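Local coordinates for protein alcohol dehydrogenase (Thermus sp., PDB 4CPD) that probably interconverts alcohols and their aldehydes or ketones using NAD as hydride carrier, as a zinc-dependent dehydrogenase of the medium-chain family, at residues 152-157 with 309-314; 159-164 with 182-187; 107-112 with 127-132; 59-64 with 133-138. All blocks are in the same frame, centred on the assembly; numbering follows the deposited sequence.

Interaction 1: residues 152-157 with 309-314; sequences DILSTA and GRLQPE. With ZN (zinc ion), chain E; NAD (nicotinamide-adenine-dinucleotide), chain G.
One methyl group carries the whole contact between L154 and the 309-314 loop, while the other side of the same helical turn handles zinc and NAD. L154 CD2 packs at 4.2 Å from L311 CD1 and also at 4.2 Å from P313 CG, so that one methyl touches both a leucine branch and a proline ring. With its CG anti to the backbone N (chi1 179°), the side chain of L154 extends toward the loop. V302 and L306 of helix 295-307 and V187 of helix 179-190 cover the same leucine, so the patch is buried and apolar.

The other side of the turn faces the metal and the cofactor. D152, at the N-cap, places OD2 1.9 Å from the zinc ion, which C38, H59 and a water also bind. Its backbone O takes two donors from T156: the amide N, in the usual helical bond, and OG1 at 2.9 Å, which arrives above the carbonyl plane, 55° out of it. This second grip sets the threonine side chain, whose OG1 lies 3.4 Å from NAD C4N and whose CG2 lies 3.7 Å from NAD C3N. An alanine here has neither OG1 nor CG2, so D152 O would keep only the amide donor from this residue and the nicotinamide ring would probably be freer to shift. C4N is the carbon that exchanges hydride in NAD-linked enzymes, and its position near the metal is that of the zinc-nicotinamide active site of medium-chain alcohol dehydrogenases.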
# COMPACT_ATOMS: atom_id res chain seq x y z
N ASP A 152 -21.66 -7.74 -0.26
CA ASP A 152 -21.22 -6.35 -0.49
C ASP A 152 -20.57 -5.72 0.73
O ASP A 152 -19.37 -5.84 0.89
CB ASP A 152 -22.38 -5.53 -1.08
CG ASP A 152 -22.04 -4.12 -1.34
OD1 ASP A 152 -20.92 -3.67 -1.01
OD2 ASP A 152 -22.93 -3.42 -1.85
N ILE A 153 -21.34 -5.07 1.58
CA ILE A 153 -20.71 -4.18 2.57
C ILE A 153 -19.84 -4.85 3.68
O ILE A 153 -18.88 -4.25 4.16
CB ILE A 153 -21.72 -3.23 3.21
CG1 ILE A 153 -22.81 -4.01 3.92
CG2 ILE A 153 -22.34 -2.32 2.17
CD1 ILE A 153 -23.53 -3.13 4.92
N LEU A 154 -20.16 -6.09 4.06
CA LEU A 154 -19.36 -6.80 5.04
C LEU A 154 -18.03 -7.26 4.43
O LEU A 154 -16.97 -7.09 5.00
CB LEU A 154 -20.12 -7.99 5.63
CG LEU A 154 -19.36 -8.82 6.67
CD1 LEU A 154 -18.78 -7.93 7.76
CD2 LEU A 154 -20.26 -9.86 7.27
N SER A 155 -18.10 -7.84 3.25
CA SER A 155 -16.87 -8.30 2.58
C SER A 155 -15.98 -7.12 2.18
O SER A 155 -14.77 -7.26 2.09
CB SER A 155 -17.23 -9.15 1.37
OG SER A 155 -17.87 -10.35 1.78
N THR A 156 -16.59 -5.97 1.95
CA THR A 156 -15.86 -4.76 1.65
C THR A 156 -15.02 -4.33 2.86
O THR A 156 -13.81 -4.09 2.74
CB THR A 156 -16.83 -3.63 1.22
OG1 THR A 156 -17.39 -3.97 -0.05
CG2 THR A 156 -16.14 -2.33 1.05
N ALA A 157 -15.67 -4.22 4.00
CA ALA A 157 -14.98 -3.84 5.24
C ALA A 157 -13.95 -4.92 5.66
O ALA A 157 -12.83 -4.62 6.02
CB ALA A 157 -16.01 -3.65 6.32
N GLY A 309 -22.19 -17.36 13.71
CA GLY A 309 -22.63 -16.36 14.67
C GLY A 309 -21.62 -15.34 15.14
O GLY A 309 -21.99 -14.38 15.81
N ARG A 310 -20.36 -15.48 14.73
CA ARG A 310 -19.32 -14.52 15.13
C ARG A 310 -19.59 -13.11 14.68
O ARG A 310 -19.18 -12.15 15.32
CB ARG A 310 -17.93 -14.94 14.64
CG ARG A 310 -17.57 -16.40 14.96
CD ARG A 310 -17.33 -16.67 16.44
NE ARG A 310 -15.96 -16.32 16.76
CZ ARG A 310 -15.58 -15.25 17.45
NH1 ARG A 310 -16.46 -14.40 17.97
NH2 ARG A 310 -14.29 -15.04 17.64
N LEU A 311 -20.31 -12.96 13.58
CA LEU A 311 -20.75 -11.66 13.09
C LEU A 311 -22.25 -11.62 12.86
O LEU A 311 -22.88 -12.56 12.33
CB LEU A 311 -20.01 -11.34 11.79
CG LEU A 311 -18.50 -11.14 11.90
CD1 LEU A 311 -17.85 -11.10 10.54
CD2 LEU A 311 -18.23 -9.86 12.66
N GLN A 312 -22.82 -10.47 13.20
CA GLN A 312 -24.26 -10.28 13.15
C GLN A 312 -24.60 -8.97 12.49
O GLN A 312 -25.16 -8.08 13.11
CB GLN A 312 -24.81 -10.34 14.57
CG GLN A 312 -24.18 -11.46 15.37
CD GLN A 312 -24.91 -11.72 16.65
OE1 GLN A 312 -25.30 -10.79 17.36
NE2 GLN A 312 -25.10 -13.01 16.96
N PRO A 313 -24.27 -8.85 11.21
CA PRO A 313 -24.45 -7.57 10.54
C PRO A 313 -25.89 -7.11 10.45
O PRO A 313 -26.12 -5.92 10.43
CB PRO A 313 -23.94 -7.85 9.12
CG PRO A 313 -24.09 -9.34 8.94
CD PRO A 313 -23.80 -9.91 10.30
N GLU A 314 -26.85 -8.04 10.36
CA GLU A 314 -28.28 -7.67 10.25
C GLU A 314 -28.78 -6.75 11.39
O GLU A 314 -29.77 -6.04 11.22
CB GLU A 314 -29.21 -8.90 10.14
CG GLU A 314 -29.47 -9.65 11.44
CD GLU A 314 -28.32 -10.54 11.85
OE1 GLU A 314 -27.21 -10.46 11.22
OE2 GLU A 314 -28.53 -11.33 12.79
ZN ZN E . -22.91 -1.61 -2.49
PA NAD G . -23.24 6.12 3.84
O1A NAD G . -24.59 5.54 4.28
O2A NAD G . -23.22 7.41 3.02
O5B NAD G . -22.21 6.32 5.08
C5B NAD G . -21.29 7.41 5.10
C4B NAD G . -21.01 7.83 6.54
O4B NAD G . -19.86 8.69 6.58
C3B NAD G . -22.19 8.60 7.13
O3B NAD G . -22.51 8.20 8.47
C2B NAD G . -21.72 10.02 7.15
O2B NAD G . -22.33 10.78 8.20
C1B NAD G . -20.23 9.84 7.34
N9A NAD G . -19.51 11.02 6.89
C8A NAD G . -19.77 11.70 5.75
N7A NAD G . -18.92 12.75 5.65
C5A NAD G . -18.11 12.74 6.74
C6A NAD G . -16.99 13.55 7.25
N6A NAD G . -16.58 14.61 6.53
N1A NAD G . -16.40 13.22 8.42
C2A NAD G . -16.81 12.16 9.14
N3A NAD G . -17.83 11.37 8.73
C4A NAD G . -18.51 11.60 7.56
O3 NAD G . -22.44 5.03 2.96
PN NAD G . -22.09 3.49 3.31
O1N NAD G . -23.29 2.70 2.82
O2N NAD G . -21.49 3.34 4.71
O5D NAD G . -20.84 3.24 2.31
C5D NAD G . -19.55 3.73 2.75
C4D NAD G . -18.63 4.24 1.64
O4D NAD G . -17.94 3.11 1.09
C3D NAD G . -19.35 4.93 0.48
O3D NAD G . -18.49 5.95 -0.04
C2D NAD G . -19.60 3.79 -0.51
O2D NAD G . -19.82 4.19 -1.89
C1D NAD G . -18.31 2.99 -0.31
N1N NAD G . -18.40 1.58 -0.72
C2N NAD G . -17.31 1.12 -1.36
C3N NAD G . -17.23 -0.18 -1.82
C7N NAD G . -15.94 -0.56 -2.50
O7N NAD G . -15.90 -1.44 -3.34
N7N NAD G . -14.83 0.10 -2.12
C4N NAD G . -18.31 -1.05 -1.61
C5N NAD G . -19.44 -0.57 -0.95
C6N NAD G . -19.47 0.76 -0.51
O HOH W 1 -20.72 -1.08 -3.52

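Interaction 2: residues 159-164 with 182-187; sequences GGLIQG and LMAIEV
L161 and V187 lie alongside each other, pointing opposite ways, each leaving its own helix. L161 leads with one branch: CD1 lies 3.6 Å from V187 CG1 and 3.8 Å from V187 CB, lodging against the flank of the valine. The same methyl rests against the backbone of the facing helix, 3.6 Å from A184 O, and meets the A184 side chain more loosely, with CD1 and A184 CB 4.4 Å apart. Two residues one turn apart, A184 and V187, therefore share a single methyl. V187 can present CG1 because that methyl stands anti to its backbone N (chi1 170°); CG2 is turned instead toward L154, one of the residues of helix 153-163 that the valine also touches.

Helix 179-190 is the first helix of the Rossmann fold: it follows strand 171-175 through a glycine-rich turn that matches the GxGxxG pattern (G176, G178, G181), consistent with the dinucleotide-binding turn of such a fold. Helix 153-163 comes before that strand and packs beside this helix against the parallel sheet. L161 touches L239 and A184 touches L241, both on strand 239-242, so the leucine-alanine pair is closed in from the sheet side. The end of helix 153-163 has polar ties as well: G160 O accepts a hydrogen bond from S264 OG, and G164 O one from R262 NH1. A184 is small where the helices come close, the nearest CA atoms, those of L161 and A184, being 7.4 Å apart, and its side chain is about 9 Å from the bound NAD.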
# COMPACT_ATOMS: atom_id res chain seq x y z
N GLY A 159 -12.43 -7.05 3.74
CA GLY A 159 -11.35 -6.98 2.77
C GLY A 159 -10.42 -5.82 3.11
O GLY A 159 -9.19 -5.99 3.16
N GLY A 160 -11.02 -4.67 3.37
CA GLY A 160 -10.26 -3.50 3.73
C GLY A 160 -9.30 -3.80 4.86
O GLY A 160 -8.13 -3.41 4.81
N LEU A 161 -9.81 -4.50 5.87
CA LEU A 161 -9.04 -4.78 7.07
C LEU A 161 -8.00 -5.87 6.85
O LEU A 161 -6.88 -5.77 7.37
CB LEU A 161 -9.93 -5.19 8.22
CG LEU A 161 -10.84 -4.08 8.70
CD1 LEU A 161 -11.90 -4.66 9.64
CD2 LEU A 161 -10.04 -2.99 9.37
N ILE A 162 -8.35 -6.91 6.10
CA ILE A 162 -7.32 -7.93 5.80
C ILE A 162 -6.15 -7.37 4.97
O ILE A 162 -4.97 -7.66 5.25
CB ILE A 162 -7.90 -9.14 5.08
CG1 ILE A 162 -8.96 -9.81 5.95
CG2 ILE A 162 -6.81 -10.14 4.74
CD1 ILE A 162 -8.46 -10.42 7.23
N GLN A 163 -6.48 -6.57 3.96
CA GLN A 163 -5.48 -5.96 3.12
C GLN A 163 -4.65 -4.98 3.94
O GLN A 163 -3.44 -4.84 3.72
CB GLN A 163 -6.13 -5.31 1.89
CG GLN A 163 -6.59 -6.33 0.83
CD GLN A 163 -7.65 -5.79 -0.12
OE1 GLN A 163 -7.76 -4.58 -0.31
NE2 GLN A 163 -8.44 -6.69 -0.71
N GLY A 164 -5.29 -4.34 4.90
CA GLY A 164 -4.61 -3.43 5.82
C GLY A 164 -3.76 -4.15 6.85
O GLY A 164 -3.15 -3.53 7.71
N LEU A 182 -19.52 0.40 10.17
CA LEU A 182 -20.06 -0.42 11.25
C LEU A 182 -19.68 -1.87 11.05
O LEU A 182 -19.39 -2.55 12.03
CB LEU A 182 -21.57 -0.25 11.37
CG LEU A 182 -21.97 1.18 11.78
CD1 LEU A 182 -23.46 1.41 11.56
CD2 LEU A 182 -21.59 1.49 13.22
N MET A 183 -19.66 -2.34 9.81
CA MET A 183 -19.15 -3.70 9.54
C MET A 183 -17.67 -3.78 9.98
O MET A 183 -17.22 -4.75 10.63
CB MET A 183 -19.24 -4.07 8.07
CG MET A 183 -20.63 -4.03 7.46
SD MET A 183 -21.76 -5.32 8.02
CE MET A 183 -22.73 -4.35 9.18
N ALA A 184 -16.91 -2.75 9.63
CA ALA A 184 -15.50 -2.73 9.93
C ALA A 184 -15.27 -2.81 11.42
O ALA A 184 -14.43 -3.59 11.90
CB ALA A 184 -14.85 -1.47 9.38
N ILE A 185 -16.02 -2.00 12.17
CA ILE A 185 -15.91 -2.02 13.63
C ILE A 185 -16.12 -3.43 14.19
O ILE A 185 -15.28 -3.95 14.92
CB ILE A 185 -16.88 -1.05 14.27
CG1 ILE A 185 -16.43 0.36 13.99
CG2 ILE A 185 -16.89 -1.25 15.77
CD1 ILE A 185 -17.52 1.39 14.23
N GLU A 186 -17.24 -4.04 13.85
CA GLU A 186 -17.54 -5.38 14.35
C GLU A 186 -16.42 -6.34 13.98
O GLU A 186 -15.97 -7.08 14.82
CB GLU A 186 -18.86 -5.88 13.78
CG GLU A 186 -19.49 -7.04 14.54
CD GLU A 186 -20.85 -7.48 13.97
OE1 GLU A 186 -21.46 -6.76 13.15
OE2 GLU A 186 -21.33 -8.54 14.37
N VAL A 187 -15.99 -6.33 12.72
CA VAL A 187 -14.96 -7.27 12.24
C VAL A 187 -13.69 -7.03 13.02
O VAL A 187 -13.06 -7.98 13.51
CB VAL A 187 -14.64 -7.07 10.75
CG1 VAL A 187 -13.41 -7.89 10.36
CG2 VAL A 187 -15.82 -7.44 9.88

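Interaction 3: residues 107-112 with 127-132; sequences GVYGYG and RVPFSN
Y109 meets V128 end-on: its hydroxyl lies against the side of the valine, nearer CG1, with OH 3.2 Å from V128 CG1 and 3.6 Å from V128 CG2. The tyrosine runs roughly perpendicular to the valine. Behind the hydroxyl, the ring flank is lined obliquely by the main chain and by proline: Y109 CE1 lies 3.7 Å from R127 O and 4.3 Å from P129 CD. The tyrosine thus spans a valine, a carbonyl and a proline in consecutive residues.

The ring is borne on a turn, which probably helps to direct it. Y109 is the second residue of a type II beta turn from V108 to Y111, closed by a weak bond from Y111 N to V108 O, with G110 adopting the positive phi (53°) expected at the third position. The Y109 side chain also comes to about 4 Å from that of the zinc ligand H59. On the facing segment, V128 is held by backbone pairing with A28, and R127 turns its guanidinium to a salt bridge with D27.

Further out, I87 of strand 86-87 touches both Y109 and P129, bridging the contact from the side of the small antiparallel sheet formed by strands 86-87 and 107-108. V128 packs on V30 of strand 28-37, beyond it the chain enters helix 131-134, and Y111 reaches H43 and L44 of helix 39-45.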
# COMPACT_ATOMS: atom_id res chain seq x y z
N GLY A 107 -18.22 -6.13 -14.11
CA GLY A 107 -19.34 -5.18 -14.00
C GLY A 107 -19.97 -5.20 -12.63
O GLY A 107 -19.63 -6.04 -11.83
N VAL A 108 -20.89 -4.28 -12.39
CA VAL A 108 -21.65 -4.20 -11.14
C VAL A 108 -23.11 -4.17 -11.50
O VAL A 108 -23.54 -3.36 -12.30
CB VAL A 108 -21.38 -2.88 -10.39
CG1 VAL A 108 -22.17 -2.82 -9.11
CG2 VAL A 108 -19.90 -2.73 -10.12
N TYR A 109 -23.89 -5.04 -10.87
CA TYR A 109 -25.34 -5.09 -11.11
C TYR A 109 -25.98 -3.73 -10.91
O TYR A 109 -25.66 -3.02 -9.96
CB TYR A 109 -26.06 -6.09 -10.18
CG TYR A 109 -25.59 -7.51 -10.25
CD1 TYR A 109 -25.92 -8.32 -11.33
CD2 TYR A 109 -24.84 -8.07 -9.22
CE1 TYR A 109 -25.47 -9.64 -11.40
CE2 TYR A 109 -24.41 -9.39 -9.27
CZ TYR A 109 -24.72 -10.16 -10.35
OH TYR A 109 -24.27 -11.44 -10.35
N GLY A 110 -26.92 -3.40 -11.78
CA GLY A 110 -27.75 -2.22 -11.61
C GLY A 110 -26.96 -0.94 -11.40
O GLY A 110 -27.40 -0.05 -10.64
N TYR A 111 -25.81 -0.84 -12.07
CA TYR A 111 -24.96 0.33 -11.91
C TYR A 111 -24.69 1.07 -13.25
O TYR A 111 -23.75 1.88 -13.38
CB TYR A 111 -23.67 -0.05 -11.15
CG TYR A 111 -23.29 1.00 -10.13
CD1 TYR A 111 -24.05 1.18 -9.00
CD2 TYR A 111 -22.18 1.79 -10.31
CE1 TYR A 111 -23.71 2.13 -8.05
CE2 TYR A 111 -21.83 2.76 -9.39
CZ TYR A 111 -22.61 2.93 -8.26
OH TYR A 111 -22.29 3.88 -7.33
N GLY A 112 -25.55 0.82 -14.23
CA GLY A 112 -25.52 1.58 -15.46
C GLY A 112 -24.46 1.13 -16.45
O GLY A 112 -23.67 0.24 -16.16
N ARG A 127 -30.53 -12.08 -13.22
CA ARG A 127 -29.68 -12.92 -14.04
C ARG A 127 -28.28 -12.74 -13.52
O ARG A 127 -27.79 -11.62 -13.44
CB ARG A 127 -29.76 -12.52 -15.53
CG ARG A 127 -29.03 -13.49 -16.48
CD ARG A 127 -29.09 -13.08 -17.96
NE ARG A 127 -28.33 -11.86 -18.21
CZ ARG A 127 -27.03 -11.79 -18.56
NH1 ARG A 127 -26.26 -12.87 -18.75
NH2 ARG A 127 -26.50 -10.58 -18.72
N VAL A 128 -27.62 -13.84 -13.18
CA VAL A 128 -26.26 -13.83 -12.71
C VAL A 128 -25.38 -14.59 -13.72
O VAL A 128 -25.43 -15.84 -13.80
CB VAL A 128 -26.15 -14.49 -11.33
CG1 VAL A 128 -24.70 -14.57 -10.86
CG2 VAL A 128 -26.99 -13.73 -10.31
N PRO A 129 -24.56 -13.86 -14.50
CA PRO A 129 -23.60 -14.52 -15.39
C PRO A 129 -22.46 -15.20 -14.69
O PRO A 129 -22.09 -14.80 -13.62
CB PRO A 129 -23.02 -13.36 -16.20
CG PRO A 129 -23.23 -12.16 -15.36
CD PRO A 129 -24.49 -12.39 -14.60
N PHE A 130 -21.89 -16.23 -15.32
CA PHE A 130 -20.77 -16.95 -14.74
C PHE A 130 -21.08 -17.32 -13.26
O PHE A 130 -20.27 -17.10 -12.35
CB PHE A 130 -19.48 -16.09 -14.82
CG PHE A 130 -19.11 -15.64 -16.21
CD1 PHE A 130 -18.71 -16.55 -17.19
CD2 PHE A 130 -19.09 -14.27 -16.52
CE1 PHE A 130 -18.35 -16.11 -18.46
CE2 PHE A 130 -18.72 -13.83 -17.78
CZ PHE A 130 -18.35 -14.75 -18.75
N SER A 131 -22.25 -17.89 -13.02
CA SER A 131 -22.70 -18.15 -11.65
C SER A 131 -21.77 -19.13 -10.91
O SER A 131 -21.73 -19.15 -9.67
CB SER A 131 -24.14 -18.67 -11.63
OG SER A 131 -24.26 -19.89 -12.36
N ASN A 132 -21.03 -19.92 -11.69
CA ASN A 132 -19.93 -20.72 -11.19
C ASN A 132 -18.91 -19.90 -10.43
O ASN A 132 -18.29 -20.40 -9.51
CB ASN A 132 -19.21 -21.48 -12.31
CG ASN A 132 -18.71 -20.55 -13.45
OD1 ASN A 132 -19.45 -19.72 -13.99
ND2 ASN A 132 -17.44 -20.73 -13.82

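Interaction 4: residues 59-64 with 133-138; sequences HEFVGQ and VNLRKL. With ZN (zinc ion), chain E.
This contact lies in the beta core of the GroES-like domain: F61 and V62, on strand 60-68 leading from the zinc ligand H59, meet L135 and L138, which flank strand 136-137. Strand 80-82 lies between strands 60-68 and 136-137, and the side chains meet across it. On one face L135 CD2 approaches the edge of the F61 ring, near its plane, at 3.9 Å from F61 CZ, with V81 beside the leucine. On the other face V62 CG2 and L138 CD2 meet at 4.2 Å, where L138 also touches W80 and V82. In each pair one side chain lies crosswise to its partner. In V62, chi1 of 51° puts CG1 between N and the carbonyl carbon, leaving CG2 anti to N and nearest L138.

Just ahead of these residues in the chain, H59 NE2 binds the zinc ion at 2.3 Å. Within 133-138, R136 NH1 spans back to the end of the helix, donating to V133 O at 3.2 Å, in the guanidinium plane, and to L135 O at 3.1 Å, somewhat tilted from it, while NE pairs with D300. The two segments are thus joined here by non-directional apolar contact, with the directional bonds made by H59 and R136 alongside.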
# COMPACT_ATOMS: atom_id res chain seq x y z
N HIS A 59 -27.58 -3.86 -6.25
CA HIS A 59 -26.57 -4.91 -6.39
C HIS A 59 -26.38 -5.73 -5.11
O HIS A 59 -25.44 -6.53 -5.01
CB HIS A 59 -25.25 -4.26 -6.77
CG HIS A 59 -24.89 -3.13 -5.88
ND1 HIS A 59 -25.18 -1.83 -6.22
CD2 HIS A 59 -24.33 -3.10 -4.66
CE1 HIS A 59 -24.79 -1.04 -5.24
NE2 HIS A 59 -24.28 -1.79 -4.27
N GLU A 60 -27.26 -5.52 -4.13
CA GLU A 60 -27.27 -6.32 -2.92
C GLU A 60 -28.47 -7.30 -2.91
O GLU A 60 -29.61 -6.85 -2.98
CB GLU A 60 -27.38 -5.42 -1.75
CG GLU A 60 -26.16 -4.59 -1.42
CD GLU A 60 -26.48 -3.62 -0.30
OE1 GLU A 60 -27.27 -2.68 -0.51
OE2 GLU A 60 -26.00 -3.79 0.83
N PHE A 61 -28.21 -8.61 -2.83
CA PHE A 61 -29.27 -9.60 -2.86
C PHE A 61 -28.97 -10.90 -2.14
O PHE A 61 -27.81 -11.31 -1.98
CB PHE A 61 -29.60 -9.94 -4.29
CG PHE A 61 -28.53 -10.74 -4.98
CD1 PHE A 61 -27.42 -10.13 -5.48
CD2 PHE A 61 -28.66 -12.09 -5.12
CE1 PHE A 61 -26.44 -10.86 -6.11
CE2 PHE A 61 -27.68 -12.85 -5.74
CZ PHE A 61 -26.57 -12.23 -6.23
N VAL A 62 -30.05 -11.55 -1.73
CA VAL A 62 -30.04 -12.96 -1.34
C VAL A 62 -31.34 -13.56 -1.85
O VAL A 62 -32.39 -12.91 -1.83
CB VAL A 62 -29.92 -13.13 0.20
CG1 VAL A 62 -30.96 -12.29 0.92
CG2 VAL A 62 -29.98 -14.61 0.59
N GLY A 63 -31.28 -14.80 -2.31
CA GLY A 63 -32.48 -15.42 -2.86
C GLY A 63 -32.30 -16.88 -3.17
O GLY A 63 -31.38 -17.50 -2.68
N GLN A 64 -33.20 -17.41 -3.98
CA GLN A 64 -33.16 -18.83 -4.40
C GLN A 64 -33.04 -18.99 -5.91
O GLN A 64 -33.58 -18.20 -6.70
CB GLN A 64 -34.43 -19.55 -3.99
CG GLN A 64 -34.53 -19.77 -2.50
CD GLN A 64 -35.88 -20.36 -2.12
OE1 GLN A 64 -36.90 -19.68 -2.20
NE2 GLN A 64 -35.89 -21.64 -1.73
N VAL A 133 -18.73 -18.65 -10.83
CA VAL A 133 -17.82 -17.74 -10.16
C VAL A 133 -18.54 -16.81 -9.18
O VAL A 133 -18.03 -16.50 -8.10
CB VAL A 133 -17.11 -16.87 -11.22
CG1 VAL A 133 -16.29 -15.77 -10.60
CG2 VAL A 133 -16.26 -17.74 -12.12
N ASN A 134 -19.71 -16.33 -9.59
CA ASN A 134 -20.37 -15.21 -8.92
C ASN A 134 -21.46 -15.52 -7.91
O ASN A 134 -22.14 -14.60 -7.46
CB ASN A 134 -20.93 -14.31 -10.00
CG ASN A 134 -19.86 -13.80 -10.93
OD1 ASN A 134 -19.85 -14.06 -12.13
ND2 ASN A 134 -18.94 -13.06 -10.37
N LEU A 135 -21.62 -16.80 -7.52
CA LEU A 135 -22.61 -17.16 -6.49
C LEU A 135 -22.03 -18.09 -5.43
O LEU A 135 -21.07 -18.83 -5.69
CB LEU A 135 -23.83 -17.84 -7.09
CG LEU A 135 -24.86 -17.03 -7.88
CD1 LEU A 135 -26.05 -17.88 -8.29
CD2 LEU A 135 -25.32 -15.82 -7.08
N ARG A 136 -22.64 -18.05 -4.24
CA ARG A 136 -22.37 -19.05 -3.20
C ARG A 136 -23.66 -19.57 -2.59
O ARG A 136 -24.55 -18.77 -2.25
CB ARG A 136 -21.49 -18.48 -2.09
CG ARG A 136 -20.10 -18.10 -2.53
CD ARG A 136 -19.32 -19.31 -2.98
NE ARG A 136 -17.92 -18.99 -3.20
CZ ARG A 136 -17.45 -18.30 -4.25
NH1 ARG A 136 -18.23 -17.82 -5.19
NH2 ARG A 136 -16.15 -18.09 -4.34
N LYS A 137 -23.74 -20.91 -2.47
CA LYS A 137 -24.75 -21.58 -1.66
C LYS A 137 -24.60 -21.06 -0.25
O LYS A 137 -23.49 -20.87 0.20
CB LYS A 137 -24.52 -23.09 -1.62
CG LYS A 137 -25.24 -23.90 -2.69
CD LYS A 137 -25.44 -25.36 -2.26
CE LYS A 137 -26.59 -25.52 -1.24
NZ LYS A 137 -27.25 -26.87 -1.26
N LEU A 138 -25.71 -20.80 0.42
CA LEU A 138 -25.69 -20.50 1.86
C LEU A 138 -25.40 -21.75 2.66
O LEU A 138 -25.92 -22.83 2.36
CB LEU A 138 -27.03 -19.93 2.34
CG LEU A 138 -27.12 -18.41 2.25
CD1 LEU A 138 -26.82 -17.91 0.86
CD2 LEU A 138 -28.48 -17.92 2.69
ZN ZN E . -22.91 -1.61 -2.49
O HOH W 1 -20.72 -1.08 -3.52

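Overall arrangement
From the N terminus, residues 59-64 open interaction 4. The shorter loop of interaction 3, 107-112 with 127-132, is nested inside it, and 133-138 closes it directly afterwards; helix 131-134 is common to both. Next, 152-157 opens interaction 1, whose long loop encloses interaction 2 and ends only at 309-314. No loops cross: two nested pairs follow in series. Interactions 3 and 4 tie together the GroES-like domain, whereas 1 and 2 share helix 153-163, which 2 packs on the first Rossmann helix and 1 on the loop after helix 295-307, E186 meeting Q312 between them. Interactions 1 and 4 converge on one zinc ion, while the centres of 2 and 3 are about 25 Å apart.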